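Local atomic coordinates of uncharacterized protein (PDB entry 5F2H), a protein that is of unknown function but probably acts as a hydrolase, perhaps on ester-like substrates. Residues E185-E188 with H189-F193; L235-I238 with D239-E243; P297-F300 with D301-K305; L112-K115 with T116-A119; L14-T17 with L18-Y21. All blocks are in the same frame, centred on the assembly; numbering follows the deposited sequence.

Contact 1: residues E185-E188 with H189-F193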
loop_
_atom_site.group_PDB
_atom_site.type_symbol
_atom_site.label_atom_id
_atom_site.label_comp_id
_atom_site.label_asym_id
_atom_site.label_seq_id
_atom_site.Cartn_x
_atom_site.Cartn_y
_atom_site.Cartn_z
ATOM N N GLU B 185 -14.936 -19.395 -14.838
ATOM C CA GLU B 185 -15.429 -18.128 -14.290
ATOM C C GLU B 185 -14.357 -17.494 -13.440
ATOM O O GLU B 185 -13.992 -16.352 -13.669
ATOM C CB GLU B 185 -16.693 -18.334 -13.460
ATOM C CG GLU B 185 -17.859 -18.854 -14.284
ATOM C CD GLU B 185 -19.097 -19.132 -13.461
ATOM O OE1 GLU B 185 -19.219 -18.567 -12.328
ATOM O OE2 GLU B 185 -19.961 -19.890 -13.974
ATOM N N LEU B 186 -13.801 -18.259 -12.509
ATOM C CA LEU B 186 -12.750 -17.751 -11.651
ATOM C C LEU B 186 -11.635 -17.114 -12.459
ATOM O O LEU B 186 -11.051 -16.123 -12.041
ATOM C CB LEU B 186 -12.197 -18.830 -10.716
ATOM C CG LEU B 186 -11.138 -18.284 -9.734
ATOM C CD1 LEU B 186 -11.597 -17.004 -9.030
ATOM C CD2 LEU B 186 -10.690 -19.306 -8.692
ATOM N N LYS B 187 -11.354 -17.661 -13.630
ATOM C CA LYS B 187 -10.308 -17.125 -14.494
ATOM C C LYS B 187 -10.794 -15.834 -15.122
ATOM O O LYS B 187 -10.080 -14.841 -15.135
ATOM C CB LYS B 187 -9.964 -18.146 -15.570
ATOM C CG LYS B 187 -8.827 -17.749 -16.480
ATOM C CD LYS B 187 -8.597 -18.892 -17.446
ATOM C CE LYS B 187 -7.238 -18.804 -18.103
ATOM N NZ LYS B 187 -7.019 -19.945 -19.035
ATOM N N GLU B 188 -12.026 -15.858 -15.613
ATOM C CA GLU B 188 -12.638 -14.692 -16.251
ATOM C C GLU B 188 -12.587 -13.508 -15.307
ATOM O O GLU B 188 -12.150 -12.434 -15.700
ATOM C CB GLU B 188 -14.095 -14.959 -16.650
ATOM C CG GLU B 188 -14.331 -16.106 -17.634
ATOM C CD GLU B 188 -13.695 -15.888 -19.003
ATOM O OE1 GLU B 188 -13.034 -14.845 -19.203
ATOM O OE2 GLU B 188 -13.879 -16.749 -19.903
ATOM N N HIS B 189 -13.033 -13.697 -14.066
ATOM C CA HIS B 189 -12.995 -12.611 -13.106
ATOM C C HIS B 189 -11.578 -12.129 -12.875
ATOM O O HIS B 189 -11.311 -10.926 -12.881
ATOM C CB HIS B 189 -13.605 -12.985 -11.758
ATOM C CG HIS B 189 -15.074 -13.242 -11.807
ATOM N ND1 HIS B 189 -15.626 -14.470 -11.518
ATOM C CD2 HIS B 189 -16.102 -12.444 -12.173
ATOM C CE1 HIS B 189 -16.935 -14.408 -11.665
ATOM N NE2 HIS B 189 -17.248 -13.191 -12.073
ATOM N N TYR B 190 -10.677 -13.075 -12.639
ATOM C CA TYR B 190 -9.262 -12.761 -12.403
ATOM C C TYR B 190 -8.610 -12.048 -13.588
ATOM O O TYR B 190 -7.922 -11.051 -13.401
ATOM C CB TYR B 190 -8.479 -14.022 -12.041
ATOM C CG TYR B 190 -6.977 -13.829 -11.947
ATOM C CD1 TYR B 190 -6.371 -13.385 -10.770
ATOM C CD2 TYR B 190 -6.162 -14.139 -13.020
ATOM C CE1 TYR B 190 -4.987 -13.240 -10.676
ATOM C CE2 TYR B 190 -4.787 -13.987 -12.943
ATOM C CZ TYR B 190 -4.197 -13.543 -11.774
ATOM O OH TYR B 190 -2.821 -13.401 -11.720
ATOM N N VAL B 191 -8.811 -12.556 -14.794
ATOM C CA VAL B 191 -8.220 -11.908 -15.969
ATOM C C VAL B 191 -8.693 -10.461 -16.032
ATOM O O VAL B 191 -7.888 -9.540 -16.006
ATOM C CB VAL B 191 -8.550 -12.658 -17.273
ATOM C CG1 VAL B 191 -8.180 -11.823 -18.474
ATOM C CG2 VAL B 191 -7.835 -14.005 -17.291
ATOM N N LYS B 192 -10.006 -10.273 -16.065
ATOM C CA LYS B 192 -10.604 -8.943 -16.105
ATOM C C LYS B 192 -9.983 -8.001 -15.068
ATOM O O LYS B 192 -9.725 -6.844 -15.359
ATOM C CB LYS B 192 -12.099 -9.074 -15.864
ATOM C CG LYS B 192 -12.871 -7.772 -15.767
ATOM C CD LYS B 192 -14.355 -8.088 -15.591
ATOM C CE LYS B 192 -15.192 -6.843 -15.349
ATOM N NZ LYS B 192 -14.829 -6.188 -14.063
ATOM N N PHE B 193 -9.719 -8.506 -13.870
ATOM C CA PHE B 193 -9.135 -7.685 -12.826
ATOM C C PHE B 193 -7.710 -7.261 -13.112
ATOM O O PHE B 193 -7.381 -6.098 -12.946
ATOM C CB PHE B 193 -9.162 -8.389 -11.473
ATOM C CG PHE B 193 -8.572 -7.561 -10.352
ATOM C CD1 PHE B 193 -7.207 -7.575 -10.109
ATOM C CD2 PHE B 193 -9.383 -6.772 -9.541
ATOM C CE1 PHE B 193 -6.662 -6.821 -9.078
ATOM C CE2 PHE B 193 -8.843 -6.024 -8.502
ATOM C CZ PHE B 193 -7.480 -6.047 -8.274
#
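His-189 sits one helical turn on from Glu-185, and its imidazole lies against the backbone of that turn: ND1 is 3.3 Å from Glu-185 O, which accepts the backbone bond from His-189 N at 2.9 Å. With CG anti to the carbonyl carbon (chi1 -67°), the ring is laid back along the helix, where CE1 reaches to 4.3 Å from CB of Glu-185. Val-121 of the second subunit packs on His-189, and the carboxylate of Glu-185 turns elsewhere, to a hydrogen bond with Ser-166. On the buried side, Leu-186 and Tyr-190 are joined through the backbone, Tyr-190 N to Leu-186 O at 3.1 Å, and both side chains rest on Ile-223. The solvent side is looser. Lys-187 and Val-191 run side by side in the same direction, CG of the lysine 4.0 Å from CG2 of the valine, while Glu-188 and Lys-192 are exposed and meet through backbone, Lys-192 N bonding Glu-188 O at 3.1 Å. A buried flank, with Leu-186 reaching Met-136 and Phe-193 reaching Leu-132 of strand 131-136, and a charged outer flank make helix 179-195 an amphipathic helix covering the parallel sheet of an alpha/beta-hydrolase fold.

Contact 2: residues L235-I238 with D239-E243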
loop_
_atom_site.group_PDB
_atom_site.type_symbol
_atom_site.label_atom_id
_atom_site.label_comp_id
_atom_site.label_asym_id
_atom_site.label_seq_id
_atom_site.Cartn_x
_atom_site.Cartn_y
_atom_site.Cartn_z
ATOM N N LEU B 235 -12.321 -31.552 -0.554
ATOM C CA LEU B 235 -11.428 -32.057 -1.569
ATOM C C LEU B 235 -11.562 -33.560 -1.689
ATOM O O LEU B 235 -10.707 -34.293 -1.179
ATOM C CB LEU B 235 -10.020 -31.695 -1.119
ATOM C CG LEU B 235 -9.905 -30.186 -0.872
ATOM C CD1 LEU B 235 -8.680 -29.791 -0.051
ATOM C CD2 LEU B 235 -9.978 -29.439 -2.196
ATOM N N PRO B 236 -12.584 -34.020 -2.440
ATOM C CA PRO B 236 -12.899 -35.437 -2.638
ATOM C C PRO B 236 -11.991 -36.246 -3.589
ATOM O O PRO B 236 -12.015 -37.479 -3.548
ATOM C CB PRO B 236 -14.321 -35.380 -3.198
ATOM C CG PRO B 236 -14.369 -34.094 -3.958
ATOM C CD PRO B 236 -13.329 -33.171 -3.389
ATOM N N GLU B 237 -11.219 -35.579 -4.439
ATOM C CA GLU B 237 -10.339 -36.263 -5.387
ATOM C C GLU B 237 -8.911 -35.881 -5.078
ATOM O O GLU B 237 -8.112 -35.682 -5.989
ATOM C CB GLU B 237 -10.635 -35.761 -6.798
ATOM C CG GLU B 237 -12.066 -35.964 -7.269
ATOM C CD GLU B 237 -12.444 -35.027 -8.415
ATOM O OE1 GLU B 237 -11.933 -33.884 -8.440
ATOM O OE2 GLU B 237 -13.314 -35.384 -9.240
ATOM N N ILE B 238 -8.586 -35.756 -3.798
ATOM C CA ILE B 238 -7.241 -35.342 -3.416
ATOM C C ILE B 238 -6.163 -36.288 -3.945
ATOM O O ILE B 238 -5.060 -35.834 -4.266
ATOM C CB ILE B 238 -7.098 -35.129 -1.889
ATOM C CG1 ILE B 238 -5.806 -34.380 -1.577
ATOM C CG2 ILE B 238 -7.184 -36.455 -1.142
ATOM C CD1 ILE B 238 -5.742 -33.027 -2.246
ATOM N N ASP B 239 -6.459 -37.588 -4.015
ATOM C CA ASP B 239 -5.482 -38.545 -4.540
ATOM C C ASP B 239 -5.304 -38.354 -6.045
ATOM O O ASP B 239 -4.174 -38.347 -6.539
ATOM C CB ASP B 239 -5.851 -39.999 -4.224
ATOM C CG ASP B 239 -5.717 -40.336 -2.747
ATOM O OD1 ASP B 239 -5.317 -39.452 -1.949
ATOM O OD2 ASP B 239 -5.992 -41.503 -2.388
ATOM N N GLU B 240 -6.408 -38.117 -6.753
ATOM C CA GLU B 240 -6.367 -37.913 -8.203
ATOM C C GLU B 240 -5.542 -36.695 -8.617
ATOM O O GLU B 240 -5.056 -36.633 -9.744
ATOM C CB GLU B 240 -7.781 -37.768 -8.753
ATOM C CG GLU B 240 -8.623 -39.011 -8.495
ATOM C CD GLU B 240 -10.105 -38.828 -8.762
ATOM O OE1 GLU B 240 -10.497 -37.794 -9.353
ATOM O OE2 GLU B 240 -10.879 -39.735 -8.375
ATOM N N TRP B 241 -5.388 -35.724 -7.717
ATOM C CA TRP B 241 -4.615 -34.525 -8.034
ATOM C C TRP B 241 -3.165 -34.567 -7.564
ATOM O O TRP B 241 -2.501 -33.532 -7.530
ATOM C CB TRP B 241 -5.274 -33.237 -7.519
ATOM C CG TRP B 241 -6.671 -32.974 -8.042
ATOM C CD1 TRP B 241 -7.166 -33.326 -9.273
ATOM C CD2 TRP B 241 -7.596 -32.013 -7.520
ATOM N NE1 TRP B 241 -8.426 -32.809 -9.448
ATOM C CE2 TRP B 241 -8.706 -31.976 -8.399
ATOM C CE3 TRP B 241 -7.633 -31.235 -6.351
ATOM C CZ2 TRP B 241 -9.842 -31.199 -8.139
ATOM C CZ3 TRP B 241 -8.758 -30.462 -6.099
ATOM C CH2 TRP B 241 -9.848 -30.452 -6.988
ATOM N N ASN B 242 -2.660 -35.761 -7.258
ATOM C CA ASN B 242 -1.281 -35.919 -6.806
ATOM C C ASN B 242 -0.254 -35.278 -7.755
ATOM O O ASN B 242 0.667 -34.602 -7.289
ATOM C CB ASN B 242 -0.943 -37.408 -6.593
ATOM C CG ASN B 242 0.465 -37.625 -6.052
ATOM O OD1 ASN B 242 0.939 -36.867 -5.196
ATOM N ND2 ASN B 242 1.101 -38.716 -6.470
ATOM N N GLU B 243 -0.410 -35.470 -9.071
ATOM C CA GLU B 243 0.556 -34.906 -10.033
ATOM C C GLU B 243 0.469 -33.380 -10.048
ATOM O O GLU B 243 1.478 -32.682 -9.942
ATOM C CB GLU B 243 0.394 -35.464 -11.475
ATOM C CG GLU B 243 -0.733 -34.913 -12.381
ATOM C CD GLU B 243 -2.151 -35.204 -11.927
ATOM O OE1 GLU B 243 -2.339 -35.792 -10.841
ATOM O OE2 GLU B 243 -3.082 -34.833 -12.680
#
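Leu-235 and Trp-241 meet inside a loop built from two successive type I beta turns, 235-238 and 239-242, which follows strand 227-231 of the alpha/beta-hydrolase sheet. Leu-235 opens the first turn; its CD2 comes within 4.2 Å of CZ3 of the indole in an apolar contact, and both side chains also pack on Leu-215 of helix 209-219. At the second corner of the turn, Glu-237 carries most of the contact. Its carbonyl oxygen lies over one face of the indole, 3.7 Å above the plane and offset toward the rim, and accepts a weak bond from Trp-241 N at 3.2 Å. CG anti to the carbonyl carbon (chi1 -59°) sends the extended side chain across the indole, OE1 coming to 3.4 Å from CZ2 with the carboxylate and ring planes 72° apart; Arg-212 is a long, weak ionic partner of this carboxylate. The extended Glu-240 side chain crosses that of Glu-237, its OE1 3.2 Å from CG of Glu-237. With Glu-237 OE2 and Glu-240 OE1 3.7 Å apart, the like charges would probably be unfavourable, eased at most in part by the distant Arg-212. Ile-238, buried against Gln-272 and Phe-273 of helix 267-279, ends the first turn, and its carbonyl takes a second weak bond from Trp-241 N. The CG2 methyl of Ile-238 lies 3.6 Å from Asp-239 OD1.

Contact 3: residues P297-F300 with D301-K305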
loop_
_atom_site.group_PDB
_atom_site.type_symbol
_atom_site.label_atom_id
_atom_site.label_comp_id
_atom_site.label_asym_id
_atom_site.label_seq_id
_atom_site.Cartn_x
_atom_site.Cartn_y
_atom_site.Cartn_z
ATOM N N PRO B 297 -14.531 -20.586 12.553
ATOM C CA PRO B 297 -14.313 -20.372 14.000
ATOM C C PRO B 297 -14.820 -18.995 14.362
ATOM O O PRO B 297 -14.821 -18.093 13.519
ATOM C CB PRO B 297 -12.801 -20.450 14.154
ATOM C CG PRO B 297 -12.256 -20.213 12.785
ATOM C CD PRO B 297 -13.274 -20.694 11.806
ATOM N N GLU B 298 -15.217 -18.798 15.608
ATOM C CA GLU B 298 -15.766 -17.494 15.995
ATOM C C GLU B 298 -14.724 -16.351 15.989
ATOM O O GLU B 298 -15.080 -15.186 15.824
ATOM C CB GLU B 298 -16.607 -17.639 17.265
ATOM C CG GLU B 298 -17.515 -16.452 17.551
ATOM C CD GLU B 298 -18.664 -16.814 18.484
ATOM O OE1 GLU B 298 -19.053 -18.002 18.500
ATOM O OE2 GLU B 298 -19.235 -15.911 19.133
ATOM N N ASP B 299 -13.442 -16.706 16.085
ATOM C CA ASP B 299 -12.348 -15.732 16.023
ATOM C C ASP B 299 -11.619 -15.936 14.672
ATOM O O ASP B 299 -10.386 -15.875 14.586
ATOM C CB ASP B 299 -11.363 -15.898 17.185
ATOM C CG ASP B 299 -10.597 -17.213 17.145
ATOM O OD1 ASP B 299 -10.879 -18.075 16.279
ATOM O OD2 ASP B 299 -9.683 -17.372 17.984
ATOM N N PHE B 300 -12.398 -16.174 13.622
ATOM C CA PHE B 300 -11.839 -16.386 12.295
ATOM C C PHE B 300 -11.130 -15.174 11.692
ATOM O O PHE B 300 -10.170 -15.345 10.922
ATOM C CB PHE B 300 -12.916 -16.864 11.331
ATOM C CG PHE B 300 -12.414 -17.064 9.951
ATOM C CD1 PHE B 300 -11.607 -18.155 9.653
ATOM C CD2 PHE B 300 -12.775 -16.199 8.928
ATOM C CE1 PHE B 300 -11.145 -18.369 8.360
ATOM C CE2 PHE B 300 -12.318 -16.409 7.636
ATOM C CZ PHE B 300 -11.505 -17.496 7.353
ATOM N N ASP B 301 -11.614 -13.962 12.004
ATOM C CA ASP B 301 -11.001 -12.738 11.472
ATOM C C ASP B 301 -9.582 -12.547 12.036
ATOM O O ASP B 301 -8.750 -11.852 11.427
ATOM C CB ASP B 301 -11.902 -11.505 11.651
ATOM C CG ASP B 301 -12.276 -11.242 13.097
ATOM O OD1 ASP B 301 -11.877 -12.025 13.988
ATOM O OD2 ASP B 301 -13.008 -10.257 13.341
ATOM N N GLU B 302 -9.317 -13.175 13.188
ATOM C CA GLU B 302 -8.001 -13.136 13.823
ATOM C C GLU B 302 -7.075 -14.111 13.123
ATOM O O GLU B 302 -5.889 -13.841 12.970
ATOM C CB GLU B 302 -8.080 -13.457 15.316
ATOM C CG GLU B 302 -8.733 -12.364 16.132
ATOM C CD GLU B 302 -7.937 -11.061 16.098
ATOM O OE1 GLU B 302 -6.818 -11.037 15.532
ATOM O OE2 GLU B 302 -8.419 -10.051 16.658
ATOM N N LEU B 303 -7.614 -15.253 12.710
ATOM C CA LEU B 303 -6.818 -16.236 11.997
ATOM C C LEU B 303 -6.418 -15.614 10.679
ATOM O O LEU B 303 -5.271 -15.762 10.267
ATOM C CB LEU B 303 -7.577 -17.532 11.768
ATOM C CG LEU B 303 -8.063 -18.242 13.035
ATOM C CD1 LEU B 303 -8.808 -19.514 12.662
ATOM C CD2 LEU B 303 -6.913 -18.551 13.985
ATOM N N LEU B 304 -7.353 -14.916 10.023
ATOM C CA LEU B 304 -7.044 -14.239 8.751
ATOM C C LEU B 304 -5.873 -13.282 8.892
ATOM O O LEU B 304 -5.116 -13.091 7.938
ATOM C CB LEU B 304 -8.228 -13.466 8.185
ATOM C CG LEU B 304 -9.375 -14.189 7.500
ATOM C CD1 LEU B 304 -10.475 -13.207 7.126
ATOM C CD2 LEU B 304 -8.841 -14.866 6.252
ATOM N N LYS B 305 -5.750 -12.650 10.058
ATOM C CA LYS B 305 -4.646 -11.733 10.296
ATOM C C LYS B 305 -3.343 -12.544 10.222
ATOM O O LYS B 305 -2.455 -12.211 9.431
ATOM C CB LYS B 305 -4.804 -11.018 11.635
ATOM C CG LYS B 305 -3.748 -9.959 11.890
ATOM C CD LYS B 305 -4.017 -9.122 13.130
ATOM C CE LYS B 305 -5.283 -8.292 12.969
ATOM N NZ LYS B 305 -5.511 -7.395 14.133
#
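Phe-300 and Leu-304, one turn apart, set their side chains across each other at an oblique angle. Holding CG anti to the backbone N (chi1 178°), the phenylalanine carries its ring along the helix to the leucine fork: CE2 is 3.7 Å from Leu-304 CG, and CZ is 3.9 Å from Leu-304 CD2. The backbone bond from Leu-304 N to Phe-300 O, 3.0 Å long, keeps the two in step. Leu-303 points back toward the preceding loop, and its CD1 lies 3.5 Å from CG of Pro-297, the two side chains again crossing; the same methyl is 4.3 Å from Phe-300 CD1. Pro-297, Phe-300, Leu-303 and Leu-304 are all buried and rest on strands 227-231 and 254-260, while Tyr-296 and Trp-150 meet the Phe-300 ring edge-to-face. Asp-299, Asp-301 and Glu-302 stay on the exposed side. Asp-299 occupies the N-cap position, though its carboxylate makes no capping bond; its O accepts Glu-302 N at 3.2 Å and, weakly, Leu-303 N. A type I turn, 297-300, thus leads into an apolar-faced first turn of helix 300-313, the C-terminal helix packed on the alpha/beta-hydrolase sheet.

Contact 4: residues L112-K115 with T116-A119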
loop_
_atom_site.group_PDB
_atom_site.type_symbol
_atom_site.label_atom_id
_atom_site.label_comp_id
_atom_site.label_asym_id
_atom_site.label_seq_id
_atom_site.Cartn_x
_atom_site.Cartn_y
_atom_site.Cartn_z
ATOM N N LEU B 112 17.503 40.085 -14.777
ATOM C CA LEU B 112 16.404 39.415 -15.460
ATOM C C LEU B 112 15.923 38.202 -14.690
ATOM O O LEU B 112 14.729 38.013 -14.492
ATOM C CB LEU B 112 16.869 38.938 -16.833
ATOM C CG LEU B 112 15.860 38.124 -17.647
ATOM C CD1 LEU B 112 14.548 38.881 -17.859
ATOM C CD2 LEU B 112 16.489 37.736 -18.980
ATOM N N ALA B 113 16.863 37.362 -14.289
ATOM C CA ALA B 113 16.546 36.154 -13.556
ATOM C C ALA B 113 15.884 36.431 -12.219
ATOM O O ALA B 113 15.038 35.646 -11.787
ATOM C CB ALA B 113 17.797 35.323 -13.360
ATOM N N LYS B 114 16.261 37.524 -11.557
ATOM C CA LYS B 114 15.662 37.847 -10.272
ATOM C C LYS B 114 14.253 38.372 -10.375
ATOM O O LYS B 114 13.439 38.099 -9.505
ATOM C CB LYS B 114 16.485 38.824 -9.438
ATOM C CG LYS B 114 17.785 38.271 -8.888
ATOM C CD LYS B 114 18.381 39.245 -7.881
ATOM C CE LYS B 114 19.778 38.821 -7.426
ATOM N NZ LYS B 114 19.831 37.506 -6.717
ATOM N N LYS B 115 13.965 39.185 -11.385
ATOM C CA LYS B 115 12.601 39.691 -11.513
ATOM C C LYS B 115 11.685 38.525 -11.835
ATOM O O LYS B 115 10.506 38.533 -11.487
ATOM C CB LYS B 115 12.446 40.752 -12.609
ATOM C CG LYS B 115 12.746 40.306 -14.034
ATOM C CD LYS B 115 12.273 41.323 -15.071
ATOM C CE LYS B 115 12.898 42.690 -14.885
ATOM N NZ LYS B 115 12.398 43.618 -15.937
ATOM N N THR B 116 12.252 37.521 -12.491
ATOM C CA THR B 116 11.508 36.329 -12.900
ATOM C C THR B 116 11.441 35.185 -11.871
ATOM O O THR B 116 10.905 34.119 -12.169
ATOM C CB THR B 116 12.021 35.798 -14.257
ATOM O OG1 THR B 116 13.436 35.590 -14.188
ATOM C CG2 THR B 116 11.735 36.800 -15.352
ATOM N N GLU B 117 11.978 35.379 -10.670
ATOM C CA GLU B 117 11.913 34.327 -9.659
ATOM C C GLU B 117 10.485 33.800 -9.592
ATOM O O GLU B 117 9.528 34.541 -9.828
ATOM C CB GLU B 117 12.335 34.839 -8.274
ATOM C CG GLU B 117 13.811 35.193 -8.149
ATOM C CD GLU B 117 14.228 35.616 -6.740
ATOM O OE1 GLU B 117 13.344 35.999 -5.941
ATOM O OE2 GLU B 117 15.448 35.588 -6.432
ATOM N N ARG B 118 10.343 32.509 -9.317
ATOM C CA ARG B 118 9.029 31.896 -9.209
ATOM C C ARG B 118 9.187 30.537 -8.565
ATOM O O ARG B 118 10.185 29.856 -8.757
ATOM C CB ARG B 118 8.342 31.736 -10.584
ATOM C CG ARG B 118 8.904 30.654 -11.513
ATOM C CD ARG B 118 8.143 30.661 -12.842
ATOM N NE ARG B 118 8.388 29.556 -13.777
ATOM C CZ ARG B 118 7.663 28.432 -13.843
ATOM N NH1 ARG B 118 6.652 28.198 -12.996
ATOM N NH2 ARG B 118 7.961 27.514 -14.759
ATOM N N ALA B 119 8.194 30.150 -7.786
ATOM C CA ALA B 119 8.216 28.866 -7.141
ATOM C C ALA B 119 7.988 27.801 -8.211
ATOM O O ALA B 119 7.444 28.079 -9.301
ATOM C CB ALA B 119 7.125 28.793 -6.089
#
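Leu-112 O is approached by both the backbone and the hydroxyl of Thr-116: N bonds it at 3.2 Å, and OG1 lies 2.8 Å away, at the C-terminal end of helix 97-115. The hydroxyl is also 2.9 Å from Ala-113 O, so it sits between two carbonyls of the last turn. OG1 gets there because chi1 of 54° places it between the backbone N and the carbonyl carbon; CG2 is thereby brought across the Lys-115 side chain, 3.9 Å from its CG. The next residue begins the linker toward strand 120-124. Glu-117 N makes a weak bond to Lys-114 O, and the side chain leaves extended beyond CG, its carboxylate forming a salt bridge with Arg-181 of the second subunit. Lys-114 NZ is 4.8 Å from Glu-117 OE2, close enough that a weak charge attraction is probable, though the two do not touch. Ala-119, further along the linker, touches Glu-185 of the second subunit. Against the helix end itself, Glu-117 CG lies 3.2 Å from Lys-114 O.

Contact 5: residues L14-T17 with L18-Y21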
loop_
_atom_site.group_PDB
_atom_site.type_symbol
_atom_site.label_atom_id
_atom_site.label_comp_id
_atom_site.label_asym_id
_atom_site.label_seq_id
_atom_site.Cartn_x
_atom_site.Cartn_y
_atom_site.Cartn_z
ATOM N N LEU B 14 32.087 17.921 -4.962
ATOM C CA LEU B 14 32.194 19.252 -4.325
ATOM C C LEU B 14 32.827 19.237 -2.934
ATOM O O LEU B 14 33.694 20.060 -2.648
ATOM C CB LEU B 14 30.845 19.989 -4.316
ATOM C CG LEU B 14 30.256 20.305 -5.709
ATOM C CD1 LEU B 14 28.900 20.938 -5.565
ATOM C CD2 LEU B 14 31.139 21.210 -6.546
ATOM N N ASN B 15 32.440 18.284 -2.091
ATOM C CA ASN B 15 33.016 18.213 -0.740
ATOM C C ASN B 15 34.498 17.888 -0.748
ATOM O O ASN B 15 35.282 18.554 -0.075
ATOM C CB ASN B 15 32.252 17.247 0.168
ATOM C CG ASN B 15 30.879 17.763 0.549
ATOM O OD1 ASN B 15 30.624 18.960 0.521
ATOM N ND2 ASN B 15 30.012 16.868 0.973
ATOM N N GLU B 16 34.897 16.876 -1.506
ATOM C CA GLU B 16 36.319 16.541 -1.558
ATOM C C GLU B 16 37.148 17.645 -2.162
ATOM O O GLU B 16 38.262 17.898 -1.738
ATOM C CB GLU B 16 36.591 15.223 -2.281
ATOM C CG GLU B 16 36.345 14.016 -1.410
ATOM C CD GLU B 16 37.437 13.864 -0.357
ATOM O OE1 GLU B 16 38.142 14.862 -0.078
ATOM O OE2 GLU B 16 37.625 12.741 0.167
ATOM N N THR B 17 36.592 18.326 -3.145
ATOM C CA THR B 17 37.342 19.379 -3.776
ATOM C C THR B 17 37.654 20.413 -2.703
ATOM O O THR B 17 38.809 20.783 -2.539
ATOM C CB THR B 17 36.563 20.002 -4.925
ATOM O OG1 THR B 17 35.978 18.974 -5.722
ATOM C CG2 THR B 17 37.468 20.865 -5.763
ATOM N N LEU B 18 36.623 20.879 -1.984
ATOM C CA LEU B 18 36.818 21.845 -0.884
ATOM C C LEU B 18 37.833 21.277 0.119
ATOM O O LEU B 18 38.823 21.919 0.441
ATOM C CB LEU B 18 35.499 22.150 -0.174
ATOM C CG LEU B 18 34.425 22.950 -0.946
ATOM C CD1 LEU B 18 33.060 22.915 -0.279
ATOM C CD2 LEU B 18 34.861 24.393 -1.190
ATOM N N HIS B 19 37.628 20.050 0.574
ATOM C CA HIS B 19 38.565 19.451 1.514
ATOM C C HIS B 19 39.982 19.655 1.022
ATOM O O HIS B 19 40.829 20.180 1.729
ATOM C CB HIS B 19 38.287 17.964 1.686
ATOM C CG HIS B 19 39.261 17.278 2.596
ATOM N ND1 HIS B 19 40.373 16.606 2.131
ATOM C CD2 HIS B 19 39.307 17.191 3.948
ATOM C CE1 HIS B 19 41.047 16.114 3.158
ATOM N NE2 HIS B 19 40.424 16.459 4.270
ATOM N N CYS B 20 40.212 19.286 -0.228
ATOM C CA CYS B 20 41.528 19.392 -0.855
ATOM C C CYS B 20 42.072 20.829 -0.865
ATOM O O CYS B 20 43.279 21.039 -0.849
ATOM C CB CYS B 20 41.457 18.803 -2.266
ATOM S SG CYS B 20 43.034 18.701 -3.132
ATOM N N TYR B 21 41.183 21.817 -0.897
ATOM C CA TYR B 21 41.591 23.218 -0.888
ATOM C C TYR B 21 42.255 23.508 0.450
ATOM O O TYR B 21 43.292 24.151 0.511
ATOM C CB TYR B 21 40.369 24.107 -1.033
ATOM C CG TYR B 21 40.639 25.580 -1.152
ATOM C CD1 TYR B 21 40.848 26.376 -0.033
ATOM C CD2 TYR B 21 40.628 26.186 -2.387
ATOM C CE1 TYR B 21 41.054 27.742 -0.160
ATOM C CE2 TYR B 21 40.823 27.543 -2.528
ATOM C CZ TYR B 21 41.036 28.323 -1.423
ATOM O OH TYR B 21 41.232 29.678 -1.628
#
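Two torsions bring Glu-16 and His-19 together: the glutamate chain bends at chi2 (-73°), which swings its carboxylate toward His-19, while the histidine CG stands anti to the backbone N (chi1 177°). The side chains then lie side by side, pointing the same way, with Glu-16 OE1 3.6 Å from both CB and ND1 of His-19. Carboxylate and imidazole planes are 83° apart, nearly perpendicular. A carboxylate here would probably favour a protonated imidazole. The backbone beneath is helical, though the bonds of Tyr-21 N are weak, with His-19 N bonded to Asn-15 O at 2.9 Å and Cys-20 N to Glu-16 O at 2.8 Å. Leu-18 lays its CG 3.4 Å from Leu-14 O, the carbonyl that its own N bonds at 3.1 Å. Thr-17 is the buried residue, its OG1 hydrogen-bonded to Leu-13 O one turn earlier. Asn-15 ND2 turns outward to His-294 O of the second subunit, where Glu-16 also packs on Lys-293. Within the subunit, helix 10-23 lies against helix 44-58, Leu-14 and Leu-18 both meeting Phe-50 and Thr-17 meeting Leu-54, while Tyr-32 and Ile-33 of helix 26-37 close over Thr-17.

In the fold
Along the chain the order is contact 5, contact 4, contact 1, contact 2 and contact 3. Contacts 5 and 4 belong to the helical N-terminal part, on helix 10-23 and at the end of helix 97-115 with the loop that follows, centres 31 Å apart. The other three surround the six-stranded parallel sheet of the alpha/beta-hydrolase part: helix 179-195, the loop after strand 227-231, and the start of helix 300-313, with centres 24 to 28 Å apart. Between the groups, centres are 55 to 74 Å apart, so the subunit is elongated. Ala-119 of contact 4 packs on Glu-185 of contact 1 in the partner, and Asn-15 of contact 5 bonds His-294 there, so each N-terminal part lies against the other subunit's hydrolase part.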